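Local atomic coordinates of ORF10 (Moritella marina, PDB entry 6RIW), a protein that probably catalyses the chain-extending condensation of carrier-protein-bound acyl groups in polyunsaturated fatty acid synthesis, this piece being its ketosynthase-chain length factor didomain. Residues A[10-15]-A[90-95]; A[74-79]-A[96-101]; A[80-85]-A[172-177]; A[179-184]-A[873-878]. One frame throughout, in Å; residues are numbered along the deposited sequence.

Interaction 1. Residues A[10-15]-A[90-95]; sequences ANLFPG and NQWGLY
L12 sets one methyl over a face of the W92 indole. Its CD2 lies 3.6 Å from the centroid of the W92 five-membered ring and 23° off the ring normal, a CH-pi contact; L12 CD2 to W92 CD1, at 3.4 Å, is the nearest approach. The leucine branch reaches the helix because CG is anti to the backbone N (chi1 -178°), and the two side chains meet at about a right angle. This buried pair is the tight part. One turn further along the helix the fit is looser: L12 CB stays 4.2 Å from Y95 CD2, approaching obliquely, and N11 O lies in the plane of the Y95 ring, at its edge, 3.8 Å from Y95 CE2. Y95 is partly exposed, and its OH is hydrogen-bonded to Q17 O. F69 meets Y95 edge-to-face and W92 with planes at about 85°. Strand 10-12 and helix 90-95 run roughly antiparallel, their short axes 8.7 Å apart at the closest, a helix packed on a strand of the thiolase-like fold. No hydrogen bond joins the two segments, and L12 pairs its backbone with A263 instead, which implies that between these two segments the contact is mainly apolar and aromatic packing.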
loop_
_atom_site.group_PDB
_atom_site.type_symbol
_atom_site.label_atom_id
_atom_site.label_comp_id
_atom_site.label_asym_id
_atom_site.label_seq_id
_atom_site.Cartn_x
_atom_site.Cartn_y
_atom_site.Cartn_z
ATOM N N ALA A 10 -7.735 13.571 -15.016
ATOM C CA ALA A 10 -7.964 12.431 -15.891
ATOM C C ALA A 10 -8.615 11.309 -15.095
ATOM O O ALA A 10 -8.464 11.211 -13.871
ATOM C CB ALA A 10 -6.668 11.957 -16.543
ATOM N N ASN A 11 -9.327 10.441 -15.810
ATOM C CA ASN A 11 -9.990 9.329 -15.149
ATOM C C ASN A 11 -10.025 8.102 -16.043
ATOM O O ASN A 11 -10.110 8.198 -17.273
ATOM C CB ASN A 11 -11.419 9.675 -14.764
ATOM C CG ASN A 11 -12.271 10.011 -15.981
ATOM O OD1 ASN A 11 -12.014 11.013 -16.645
ATOM N ND2 ASN A 11 -13.256 9.164 -16.297
ATOM N N LEU A 12 -10.001 6.939 -15.394
ATOM C CA LEU A 12 -10.366 5.670 -16.026
ATOM C C LEU A 12 -11.308 5.023 -15.026
ATOM O O LEU A 12 -10.867 4.403 -14.053
ATOM C CB LEU A 12 -9.154 4.794 -16.346
ATOM C CG LEU A 12 -9.438 3.476 -17.054
ATOM C CD1 LEU A 12 -10.134 3.741 -18.399
ATOM C CD2 LEU A 12 -8.111 2.737 -17.258
ATOM N N PHE A 13 -12.604 5.201 -15.254
ATOM C CA PHE A 13 -13.662 4.751 -14.365
ATOM C C PHE A 13 -14.504 3.698 -15.062
ATOM O O PHE A 13 -14.495 3.610 -16.296
ATOM C CB PHE A 13 -14.583 5.915 -13.963
ATOM C CG PHE A 13 -13.918 7.009 -13.175
ATOM C CD1 PHE A 13 -12.716 6.795 -12.489
ATOM C CD2 PHE A 13 -14.509 8.262 -13.114
ATOM C CE1 PHE A 13 -12.117 7.816 -11.765
ATOM C CE2 PHE A 13 -13.926 9.295 -12.390
ATOM C CZ PHE A 13 -12.723 9.071 -11.703
ATOM N N PRO A 14 -15.257 2.879 -14.314
ATOM C CA PRO A 14 -16.227 2.004 -14.979
ATOM C C PRO A 14 -17.095 2.846 -15.905
ATOM O O PRO A 14 -17.682 3.844 -15.468
ATOM C CB PRO A 14 -17.028 1.398 -13.820
ATOM C CG PRO A 14 -16.075 1.462 -12.626
ATOM C CD PRO A 14 -15.243 2.700 -12.846
ATOM N N GLY A 15 -17.089 2.525 -17.200
ATOM C CA GLY A 15 -17.883 3.239 -18.171
ATOM C C GLY A 15 -17.209 4.392 -18.890
ATOM O O GLY A 15 -17.747 4.841 -19.909
ATOM N N ASN A 90 -0.383 -0.950 -13.332
ATOM C CA ASN A 90 0.594 0.001 -13.850
ATOM C C ASN A 90 0.049 0.746 -15.054
ATOM O O ASN A 90 0.244 1.966 -15.181
ATOM C CB ASN A 90 1.879 -0.730 -14.233
ATOM C CG ASN A 90 2.419 -1.598 -13.103
ATOM O OD1 ASN A 90 3.309 -1.189 -12.373
ATOM N ND2 ASN A 90 1.875 -2.796 -12.960
ATOM N N GLN A 91 -0.613 0.028 -15.962
ATOM C CA GLN A 91 -1.039 0.651 -17.214
ATOM C C GLN A 91 -2.124 1.691 -16.972
ATOM O O GLN A 91 -2.126 2.756 -17.606
ATOM C CB GLN A 91 -1.528 -0.417 -18.182
ATOM C CG GLN A 91 -0.390 -1.370 -18.593
ATOM C CD GLN A 91 -0.794 -2.326 -19.682
ATOM O OE1 GLN A 91 -1.978 -2.549 -19.917
ATOM N NE2 GLN A 91 0.200 -2.902 -20.366
ATOM N N TRP A 92 -3.066 1.394 -16.074
ATOM C CA TRP A 92 -4.110 2.371 -15.793
ATOM C C TRP A 92 -3.524 3.627 -15.157
ATOM O O TRP A 92 -3.959 4.739 -15.464
ATOM C CB TRP A 92 -5.176 1.770 -14.884
ATOM C CG TRP A 92 -5.953 0.652 -15.492
ATOM C CD1 TRP A 92 -5.928 0.225 -16.796
ATOM C CD2 TRP A 92 -6.870 -0.202 -14.809
ATOM N NE1 TRP A 92 -6.774 -0.838 -16.960
ATOM C CE2 TRP A 92 -7.374 -1.116 -15.757
ATOM C CE3 TRP A 92 -7.318 -0.279 -13.485
ATOM C CZ2 TRP A 92 -8.288 -2.121 -15.417
ATOM C CZ3 TRP A 92 -8.238 -1.268 -13.147
ATOM C CH2 TRP A 92 -8.718 -2.171 -14.116
ATOM N N GLY A 93 -2.552 3.469 -14.250
ATOM C CA GLY A 93 -1.906 4.632 -13.649
ATOM C C GLY A 93 -1.112 5.455 -14.650
ATOM O O GLY A 93 -1.132 6.689 -14.610
ATOM N N LEU A 94 -0.408 4.784 -15.564
ATOM C CA LEU A 94 0.290 5.501 -16.630
ATOM C C LEU A 94 -0.692 6.241 -17.537
ATOM O O LEU A 94 -0.452 7.394 -17.934
ATOM C CB LEU A 94 1.121 4.512 -17.446
ATOM C CG LEU A 94 2.332 3.983 -16.678
ATOM C CD1 LEU A 94 2.909 2.778 -17.395
ATOM C CD2 LEU A 94 3.366 5.093 -16.523
ATOM N N TYR A 95 -1.800 5.591 -17.880
ATOM C CA TYR A 95 -2.805 6.235 -18.723
ATOM C C TYR A 95 -3.301 7.548 -18.111
ATOM O O TYR A 95 -3.282 8.595 -18.772
ATOM C CB TYR A 95 -3.973 5.278 -18.958
ATOM C CG TYR A 95 -5.140 5.963 -19.666
ATOM C CD1 TYR A 95 -5.059 6.256 -21.026
ATOM C CD2 TYR A 95 -6.299 6.321 -18.982
ATOM C CE1 TYR A 95 -6.100 6.883 -21.690
ATOM C CE2 TYR A 95 -7.370 6.973 -19.650
ATOM C CZ TYR A 95 -7.250 7.234 -21.008
ATOM O OH TYR A 95 -8.256 7.864 -21.704
#

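Interaction 2. Residues A[74-79]-A[96-101]; sequences SGYQLD and VTKQAL
One face of the Y76 ring is covered by the aliphatic chain of K98, while L83 approaches from the other side of the ring plane; at the phenol end a water sits 2.7 Å from Y76 OH. K98 CD lies over the ring, 3.9 Å from the centroid of Y76, in a CH-pi contact. Further out, K98 NZ is 4.3 Å from the same Y76 centroid and 34° off the normal, an off-centre cation-pi contact. Bends at chi2 and chi4 carry the lysine chain across the ring and deliver its ammonium to the loop backbone. There K98 NZ donates a hydrogen bond of 2.8 Å to S74 O, with a C=O...N angle of 156° and only a slight tilt from the carbonyl plane. The water also takes a weak bond from K98 NZ, and Y76 OH has a weak hydrogen bond to L94 O on the same helix. Replacing Y76 by an alanine removes ring and hydroxyl, and would probably strip the K98 chain of the ring face it lies on and leave the water without its phenol partner, with the bond to S74 O still tying the ammonium. The lysine thus ties the loop 74-79, which leads into helix 80-84, to helix 88-104. Q77 fastens the loop to helix 174-183 through a backbone hydrogen bond with A182. V96 and A100, elsewhere on helix 88-104, pack on A10 of strand 4-12 and M265 of strand 259-270.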
loop_
_atom_site.group_PDB
_atom_site.type_symbol
_atom_site.label_atom_id
_atom_site.label_comp_id
_atom_site.label_asym_id
_atom_site.label_seq_id
_atom_site.Cartn_x
_atom_site.Cartn_y
_atom_site.Cartn_z
ATOM N N SER A 74 2.889 3.430 -26.170
ATOM C CA SER A 74 3.845 4.291 -26.848
ATOM C C SER A 74 3.864 5.682 -26.216
ATOM O O SER A 74 2.932 6.089 -25.522
ATOM C CB SER A 74 3.508 4.384 -28.341
ATOM O OG SER A 74 2.345 5.181 -28.556
ATOM N N GLY A 75 4.960 6.405 -26.443
ATOM C CA GLY A 75 5.028 7.806 -26.062
ATOM C C GLY A 75 5.477 8.108 -24.648
ATOM O O GLY A 75 5.384 9.265 -24.226
ATOM N N TYR A 76 5.942 7.115 -23.894
ATOM C CA TYR A 76 6.492 7.334 -22.562
ATOM C C TYR A 76 8.019 7.357 -22.618
ATOM O O TYR A 76 8.639 7.088 -23.652
ATOM C CB TYR A 76 6.019 6.237 -21.592
ATOM C CG TYR A 76 4.534 6.227 -21.373
ATOM C CD1 TYR A 76 3.968 6.984 -20.363
ATOM C CD2 TYR A 76 3.695 5.498 -22.199
ATOM C CE1 TYR A 76 2.606 7.001 -20.168
ATOM C CE2 TYR A 76 2.331 5.505 -22.009
ATOM C CZ TYR A 76 1.798 6.255 -20.992
ATOM O OH TYR A 76 0.446 6.271 -20.808
ATOM N N GLN A 77 8.636 7.652 -21.472
ATOM C CA GLN A 77 10.094 7.649 -21.418
ATOM C C GLN A 77 10.661 6.250 -21.167
ATOM O O GLN A 77 11.888 6.077 -21.130
ATOM C CB GLN A 77 10.577 8.661 -20.373
ATOM C CG GLN A 77 10.112 10.089 -20.744
ATOM C CD GLN A 77 10.878 11.192 -20.053
ATOM O OE1 GLN A 77 11.903 10.968 -19.406
ATOM N NE2 GLN A 77 10.376 12.411 -20.189
ATOM N N LEU A 78 9.797 5.258 -21.023
ATOM C CA LEU A 78 10.171 3.855 -20.941
ATOM C C LEU A 78 9.649 3.122 -22.165
ATOM O O LEU A 78 8.608 3.474 -22.722
ATOM C CB LEU A 78 9.611 3.206 -19.670
ATOM C CG LEU A 78 10.342 3.657 -18.405
ATOM C CD1 LEU A 78 9.620 3.146 -17.180
ATOM C CD2 LEU A 78 11.815 3.209 -18.403
ATOM N N ASP A 79 10.384 2.085 -22.555
ATOM C CA ASP A 79 10.142 1.367 -23.799
ATOM C C ASP A 79 8.749 0.734 -23.844
ATOM O O ASP A 79 8.251 0.182 -22.857
ATOM C CB ASP A 79 11.241 0.304 -23.968
ATOM C CG ASP A 79 10.845 -0.829 -24.896
ATOM O OD1 ASP A 79 10.789 -0.609 -26.124
ATOM O OD2 ASP A 79 10.608 -1.953 -24.398
ATOM N N VAL A 96 -3.764 7.519 -16.855
ATOM C CA VAL A 96 -4.303 8.752 -16.273
ATOM C C VAL A 96 -3.200 9.778 -16.018
ATOM O O VAL A 96 -3.470 10.984 -16.015
ATOM C CB VAL A 96 -5.124 8.488 -14.992
ATOM C CG1 VAL A 96 -6.374 7.649 -15.339
ATOM C CG2 VAL A 96 -4.258 7.830 -13.882
ATOM N N THR A 97 -1.952 9.342 -15.829
ATOM C CA THR A 97 -0.857 10.304 -15.713
ATOM C C THR A 97 -0.657 11.073 -17.018
ATOM O O THR A 97 -0.609 12.312 -17.019
ATOM C CB THR A 97 0.429 9.591 -15.305
ATOM O OG1 THR A 97 0.284 9.115 -13.964
ATOM C CG2 THR A 97 1.599 10.575 -15.312
ATOM N N LYS A 98 -0.537 10.353 -18.133
ATOM C CA LYS A 98 -0.352 10.987 -19.439
ATOM C C LYS A 98 -1.520 11.905 -19.763
ATOM O O LYS A 98 -1.327 13.040 -20.226
ATOM C CB LYS A 98 -0.206 9.917 -20.527
ATOM C CG LYS A 98 0.282 10.422 -21.890
ATOM C CD LYS A 98 1.160 9.352 -22.533
ATOM C CE LYS A 98 1.143 9.383 -24.044
ATOM N NZ LYS A 98 1.057 7.965 -24.549
ATOM N N GLN A 99 -2.742 11.423 -19.535
ATOM C CA GLN A 99 -3.918 12.218 -19.873
ATOM C C GLN A 99 -4.004 13.467 -19.010
ATOM O O GLN A 99 -4.338 14.550 -19.509
ATOM C CB GLN A 99 -5.190 11.374 -19.721
ATOM C CG GLN A 99 -5.314 10.220 -20.748
ATOM C CD GLN A 99 -5.381 10.719 -22.183
ATOM O OE1 GLN A 99 -6.175 11.595 -22.509
ATOM N NE2 GLN A 99 -4.532 10.173 -23.039
ATOM N N ALA A 100 -3.711 13.339 -17.714
ATOM C CA ALA A 100 -3.808 14.495 -16.830
ATOM C C ALA A 100 -2.738 15.524 -17.153
ATOM O O ALA A 100 -3.021 16.725 -17.170
ATOM C CB ALA A 100 -3.716 14.068 -15.361
ATOM N N LEU A 101 -1.497 15.084 -17.396
ATOM C CA LEU A 101 -0.447 16.036 -17.747
ATOM C C LEU A 101 -0.723 16.681 -19.102
ATOM O O LEU A 101 -0.504 17.886 -19.283
ATOM C CB LEU A 101 0.910 15.338 -17.743
ATOM C CG LEU A 101 1.429 15.171 -16.313
ATOM C CD1 LEU A 101 2.685 14.341 -16.338
ATOM C CD2 LEU A 101 1.682 16.532 -15.683
HETATM O O HOH W 1 -0.993 5.764 -23.032
#

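Interaction 3. Residues A[80-85]-A[172-177]; sequences NDYLAG and AGYPAA
In the ketosynthase part of this thiolase-like fold, Y82 of the short helix 80-84 meets Y174 in the first turn of helix 174-183. The contact is small and buried, and rests on the two phenol hydroxyls: Y82 OH and Y174 OH are 2.7 Å apart and hydrogen-bonded. The side chains come from opposite directions, each with CG anti to its own backbone N (chi1 173° for Y82, -174° for Y174). Each oxygen lies at the edge of the other ring, near its plane. The ring planes are steeply inclined to each other, at about 73°, and do not stack. Y82 OH has its stronger polar partner in D167 OD2, so this buried oxygen is gripped by both a carboxylate and a second phenol. The Y82 ring is further fixed by a stack with Y966 and an edge-to-face contact with H165. A phenylalanine in place of Y82 would keep the ring but lack the hydroxyl, and would probably cost D167 OD2 its phenol partner and Y174 OH its hydroxyl neighbour. Beyond the hydroxyl pair, the rings themselves barely meet: Y82 CZ is 3.7 Å from Y174 OH, and Y82 OH is 3.4 Å from Y174 CE2.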
loop_
_atom_site.group_PDB
_atom_site.type_symbol
_atom_site.label_atom_id
_atom_site.label_comp_id
_atom_site.label_asym_id
_atom_site.label_seq_id
_atom_site.Cartn_x
_atom_site.Cartn_y
_atom_site.Cartn_z
ATOM N N ASN A 80 8.135 0.817 -25.024
ATOM C CA ASN A 80 6.797 0.278 -25.273
ATOM C C ASN A 80 6.671 -1.186 -24.837
ATOM O O ASN A 80 5.720 -1.563 -24.141
ATOM C CB ASN A 80 6.500 0.441 -26.774
ATOM C CG ASN A 80 5.209 -0.226 -27.209
ATOM O OD1 ASN A 80 5.141 -1.447 -27.402
ATOM N ND2 ASN A 80 4.180 0.584 -27.397
ATOM N N ASP A 81 7.625 -2.029 -25.235
ATOM C CA ASP A 81 7.523 -3.457 -24.937
ATOM C C ASP A 81 7.579 -3.741 -23.436
ATOM O O ASP A 81 6.886 -4.641 -22.944
ATOM C CB ASP A 81 8.628 -4.218 -25.661
ATOM C CG ASP A 81 8.506 -4.101 -27.168
ATOM O OD1 ASP A 81 9.397 -3.480 -27.791
ATOM O OD2 ASP A 81 7.507 -4.618 -27.721
ATOM N N TYR A 82 8.398 -3.000 -22.695
ATOM C CA TYR A 82 8.394 -3.156 -21.240
ATOM C C TYR A 82 7.038 -2.769 -20.645
ATOM O O TYR A 82 6.461 -3.521 -19.849
ATOM C CB TYR A 82 9.513 -2.317 -20.628
ATOM C CG TYR A 82 9.473 -2.280 -19.114
ATOM C CD1 TYR A 82 9.742 -3.418 -18.365
ATOM C CD2 TYR A 82 9.149 -1.112 -18.442
ATOM C CE1 TYR A 82 9.707 -3.389 -16.960
ATOM C CE2 TYR A 82 9.112 -1.069 -17.049
ATOM C CZ TYR A 82 9.390 -2.201 -16.318
ATOM O OH TYR A 82 9.327 -2.144 -14.936
ATOM N N LEU A 83 6.520 -1.590 -21.001
ATOM C CA LEU A 83 5.251 -1.144 -20.416
ATOM C C LEU A 83 4.089 -2.033 -20.835
ATOM O O LEU A 83 3.146 -2.225 -20.060
ATOM C CB LEU A 83 4.949 0.300 -20.805
ATOM C CG LEU A 83 6.005 1.297 -20.369
ATOM C CD1 LEU A 83 5.633 2.711 -20.792
ATOM C CD2 LEU A 83 6.159 1.208 -18.842
ATOM N N ALA A 84 4.127 -2.561 -22.063
ATOM C CA ALA A 84 3.085 -3.467 -22.531
ATOM C C ALA A 84 2.993 -4.740 -21.700
ATOM O O ALA A 84 1.934 -5.368 -21.679
ATOM C CB ALA A 84 3.330 -3.839 -24.000
ATOM N N GLY A 85 4.069 -5.142 -21.042
ATOM C CA GLY A 85 4.078 -6.355 -20.254
ATOM C C GLY A 85 3.743 -6.161 -18.791
ATOM O O GLY A 85 3.940 -7.085 -17.999
ATOM N N ALA A 172 2.898 -2.564 -4.376
ATOM C CA ALA A 172 2.478 -1.410 -3.576
ATOM C C ALA A 172 3.155 -0.103 -4.018
ATOM O O ALA A 172 2.474 0.883 -4.339
ATOM C CB ALA A 172 2.731 -1.683 -2.086
ATOM N N GLY A 173 4.487 -0.071 -4.049
ATOM C CA GLY A 173 5.179 1.195 -4.224
ATOM C C GLY A 173 5.694 1.473 -5.627
ATOM O O GLY A 173 5.632 2.609 -6.106
ATOM N N TYR A 174 6.204 0.447 -6.306
ATOM C CA TYR A 174 6.782 0.660 -7.635
ATOM C C TYR A 174 5.863 1.381 -8.625
ATOM O O TYR A 174 6.388 2.144 -9.456
ATOM C CB TYR A 174 7.230 -0.688 -8.219
ATOM C CG TYR A 174 7.961 -0.554 -9.538
ATOM C CD1 TYR A 174 9.152 0.161 -9.625
ATOM C CD2 TYR A 174 7.450 -1.148 -10.700
ATOM C CE1 TYR A 174 9.834 0.287 -10.852
ATOM C CE2 TYR A 174 8.111 -1.022 -11.927
ATOM C CZ TYR A 174 9.301 -0.305 -11.992
ATOM O OH TYR A 174 9.961 -0.192 -13.208
ATOM N N PRO A 175 4.538 1.198 -8.621
ATOM C CA PRO A 175 3.719 1.944 -9.599
ATOM C C PRO A 175 3.918 3.450 -9.536
ATOM O O PRO A 175 3.878 4.117 -10.581
ATOM C CB PRO A 175 2.287 1.540 -9.234
ATOM C CG PRO A 175 2.464 0.098 -8.729
ATOM C CD PRO A 175 3.744 0.166 -7.924
ATOM N N ALA A 176 4.134 4.012 -8.341
ATOM C CA ALA A 176 4.388 5.447 -8.253
ATOM C C ALA A 176 5.758 5.806 -8.830
ATOM O O ALA A 176 5.903 6.825 -9.512
ATOM C CB ALA A 176 4.282 5.917 -6.804
ATOM N N ALA A 177 6.777 4.987 -8.564
ATOM C CA ALA A 177 8.091 5.243 -9.147
ATOM C C ALA A 177 8.075 5.038 -10.656
ATOM O O ALA A 177 8.803 5.717 -11.384
ATOM C CB ALA A 177 9.142 4.333 -8.493
#

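Interaction 4. Residues A[179-184]-A[873-878]; sequences IAQAAG and RDNSCA
Q181 extends its side chain from helix 174-183 until N875 ND2 stands over a face of its amide. The chain is stretched, CG anti to the backbone N (chi1 -176°), and it meets the N875 side chain at about a right angle. The two amide planes are 61° apart. N875 ND2 donates to Q181 OE1 at 3.2 Å, a weak bond with an angle of 152° at the hydrogen. Q181 NE2 is almost as near, 3.3 Å from N875 ND2, but the two are donors and form no bond. N875 has its stronger polar partner in S774, whose OG bonds its OD1. Next to it S876 OG donates to D874 OD2 at 2.7 Å, meeting that oxygen nearly along its C-O axis, and N667 binds the same carboxylate oxygen. The turn before N875 also carries R873, in a salt bridge with D167. Thus one partly exposed pair of amides joins helix 174-183, closed by a Schellman motif at G184, in the first KS3 domain, to the turn that opens strand 876-884 of the second. I179 and A182 of this helix pack on L94 of helix 88-104, and C877 of strand 876-884 packs on helix 776-790.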
loop_
_atom_site.group_PDB
_atom_site.type_symbol
_atom_site.label_atom_id
_atom_site.label_comp_id
_atom_site.label_asym_id
_atom_site.label_seq_id
_atom_site.Cartn_x
_atom_site.Cartn_y
_atom_site.Cartn_z
ATOM N N ILE A 179 5.479 5.607 -12.677
ATOM C CA ILE A 179 4.878 6.835 -13.185
ATOM C C ILE A 179 5.919 7.948 -13.246
ATOM O O ILE A 179 6.030 8.660 -14.251
ATOM C CB ILE A 179 3.664 7.225 -12.324
ATOM C CG1 ILE A 179 2.478 6.328 -12.708
ATOM C CG2 ILE A 179 3.338 8.726 -12.463
ATOM C CD1 ILE A 179 1.386 6.295 -11.667
ATOM N N ALA A 180 6.711 8.104 -12.177
ATOM C CA ALA A 180 7.709 9.173 -12.163
ATOM C C ALA A 180 8.714 8.987 -13.293
ATOM O O ALA A 180 9.041 9.944 -14.011
ATOM C CB ALA A 180 8.420 9.226 -10.803
ATOM N N GLN A 181 9.178 7.751 -13.502
ATOM C CA GLN A 181 10.176 7.544 -14.545
ATOM C C GLN A 181 9.562 7.676 -15.932
ATOM O O GLN A 181 10.146 8.333 -16.802
ATOM C CB GLN A 181 10.882 6.189 -14.392
ATOM C CG GLN A 181 12.010 6.020 -15.427
ATOM C CD GLN A 181 12.925 4.829 -15.162
ATOM O OE1 GLN A 181 12.596 3.905 -14.404
ATOM N NE2 GLN A 181 14.091 4.859 -15.782
ATOM N N ALA A 182 8.390 7.071 -16.159
ATOM C CA ALA A 182 7.800 7.073 -17.496
ATOM C C ALA A 182 7.352 8.464 -17.936
ATOM O O ALA A 182 7.285 8.735 -19.138
ATOM C CB ALA A 182 6.605 6.118 -17.556
ATOM N N ALA A 183 7.009 9.344 -17.001
ATOM C CA ALA A 183 6.628 10.704 -17.347
ATOM C C ALA A 183 7.766 11.707 -17.169
ATOM O O ALA A 183 7.573 12.886 -17.447
ATOM C CB ALA A 183 5.416 11.145 -16.518
ATOM N N GLY A 184 8.939 11.277 -16.709
ATOM C CA GLY A 184 10.043 12.207 -16.539
ATOM C C GLY A 184 9.912 13.156 -15.371
ATOM O O GLY A 184 10.402 14.287 -15.441
ATOM N N ARG A 873 14.548 -0.302 -5.975
ATOM C CA ARG A 873 13.787 -0.448 -7.200
ATOM C C ARG A 873 12.901 0.752 -7.488
ATOM O O ARG A 873 12.263 0.779 -8.547
ATOM C CB ARG A 873 12.953 -1.725 -7.137
ATOM C CG ARG A 873 13.791 -3.003 -7.223
ATOM C CD ARG A 873 14.589 -3.035 -8.553
ATOM N NE ARG A 873 13.695 -3.189 -9.705
ATOM C CZ ARG A 873 14.065 -3.042 -10.975
ATOM N NH1 ARG A 873 15.323 -2.727 -11.285
ATOM N NH2 ARG A 873 13.189 -3.235 -11.946
ATOM N N ASP A 874 12.824 1.730 -6.586
ATOM C CA ASP A 874 12.106 2.959 -6.908
ATOM C C ASP A 874 12.925 3.895 -7.790
ATOM O O ASP A 874 12.385 4.900 -8.275
ATOM C CB ASP A 874 11.715 3.673 -5.618
ATOM C CG ASP A 874 12.926 3.896 -4.703
ATOM O OD1 ASP A 874 13.608 2.890 -4.322
ATOM O OD2 ASP A 874 13.200 5.071 -4.378
ATOM N N ASN A 875 14.201 3.575 -8.027
ATOM C CA ASN A 875 15.060 4.346 -8.942
ATOM C C ASN A 875 15.254 5.780 -8.443
ATOM O O ASN A 875 15.168 6.756 -9.200
ATOM C CB ASN A 875 14.515 4.324 -10.383
ATOM C CG ASN A 875 15.608 4.561 -11.416
ATOM O OD1 ASN A 875 16.782 4.698 -11.069
ATOM N ND2 ASN A 875 15.234 4.596 -12.686
ATOM N N SER A 876 15.492 5.919 -7.145
ATOM C CA SER A 876 15.981 7.183 -6.617
ATOM C C SER A 876 17.012 6.892 -5.540
ATOM O O SER A 876 17.047 5.808 -4.942
ATOM C CB SER A 876 14.840 8.068 -6.083
ATOM O OG SER A 876 14.213 7.457 -4.984
ATOM N N CYS A 877 17.906 7.842 -5.351
ATOM C CA CYS A 877 18.899 7.743 -4.303
ATOM C C CYS A 877 18.439 8.597 -3.129
ATOM O O CYS A 877 18.060 9.758 -3.316
ATOM C CB CYS A 877 20.264 8.212 -4.799
ATOM S SG CYS A 877 21.447 8.213 -3.443
ATOM N N ALA A 878 18.445 8.017 -1.940
ATOM C CA ALA A 878 18.203 8.735 -0.702
ATOM C C ALA A 878 19.526 8.891 0.035
ATOM O O ALA A 878 20.366 7.984 0.022
ATOM C CB ALA A 878 17.186 7.999 0.189
#

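In the fold
Interactions 1 and 2 use successive turns of helix 88-104, their centres about 12 Å apart, and A10 of interaction 1 packs on V96, Q99 and A100 of interaction 2. Interactions 3 and 4 likewise share helix 174-183, with centres about 11 Å apart. The two helices touch where L94 meets A182 and T97 meets I179. Helix 80-84 bridges the pairs, for Q91 NE2 probably hydrogen-bonds to L83 O, 3.0 Å away. D167 links interactions 3 and 4, one carboxylate oxygen bonded to Y82 and the other to R873. Interactions 1 to 3 lie within the first KS3 domain; interaction 4 reaches the second. All four are away from the magnesium site at M1 and K286.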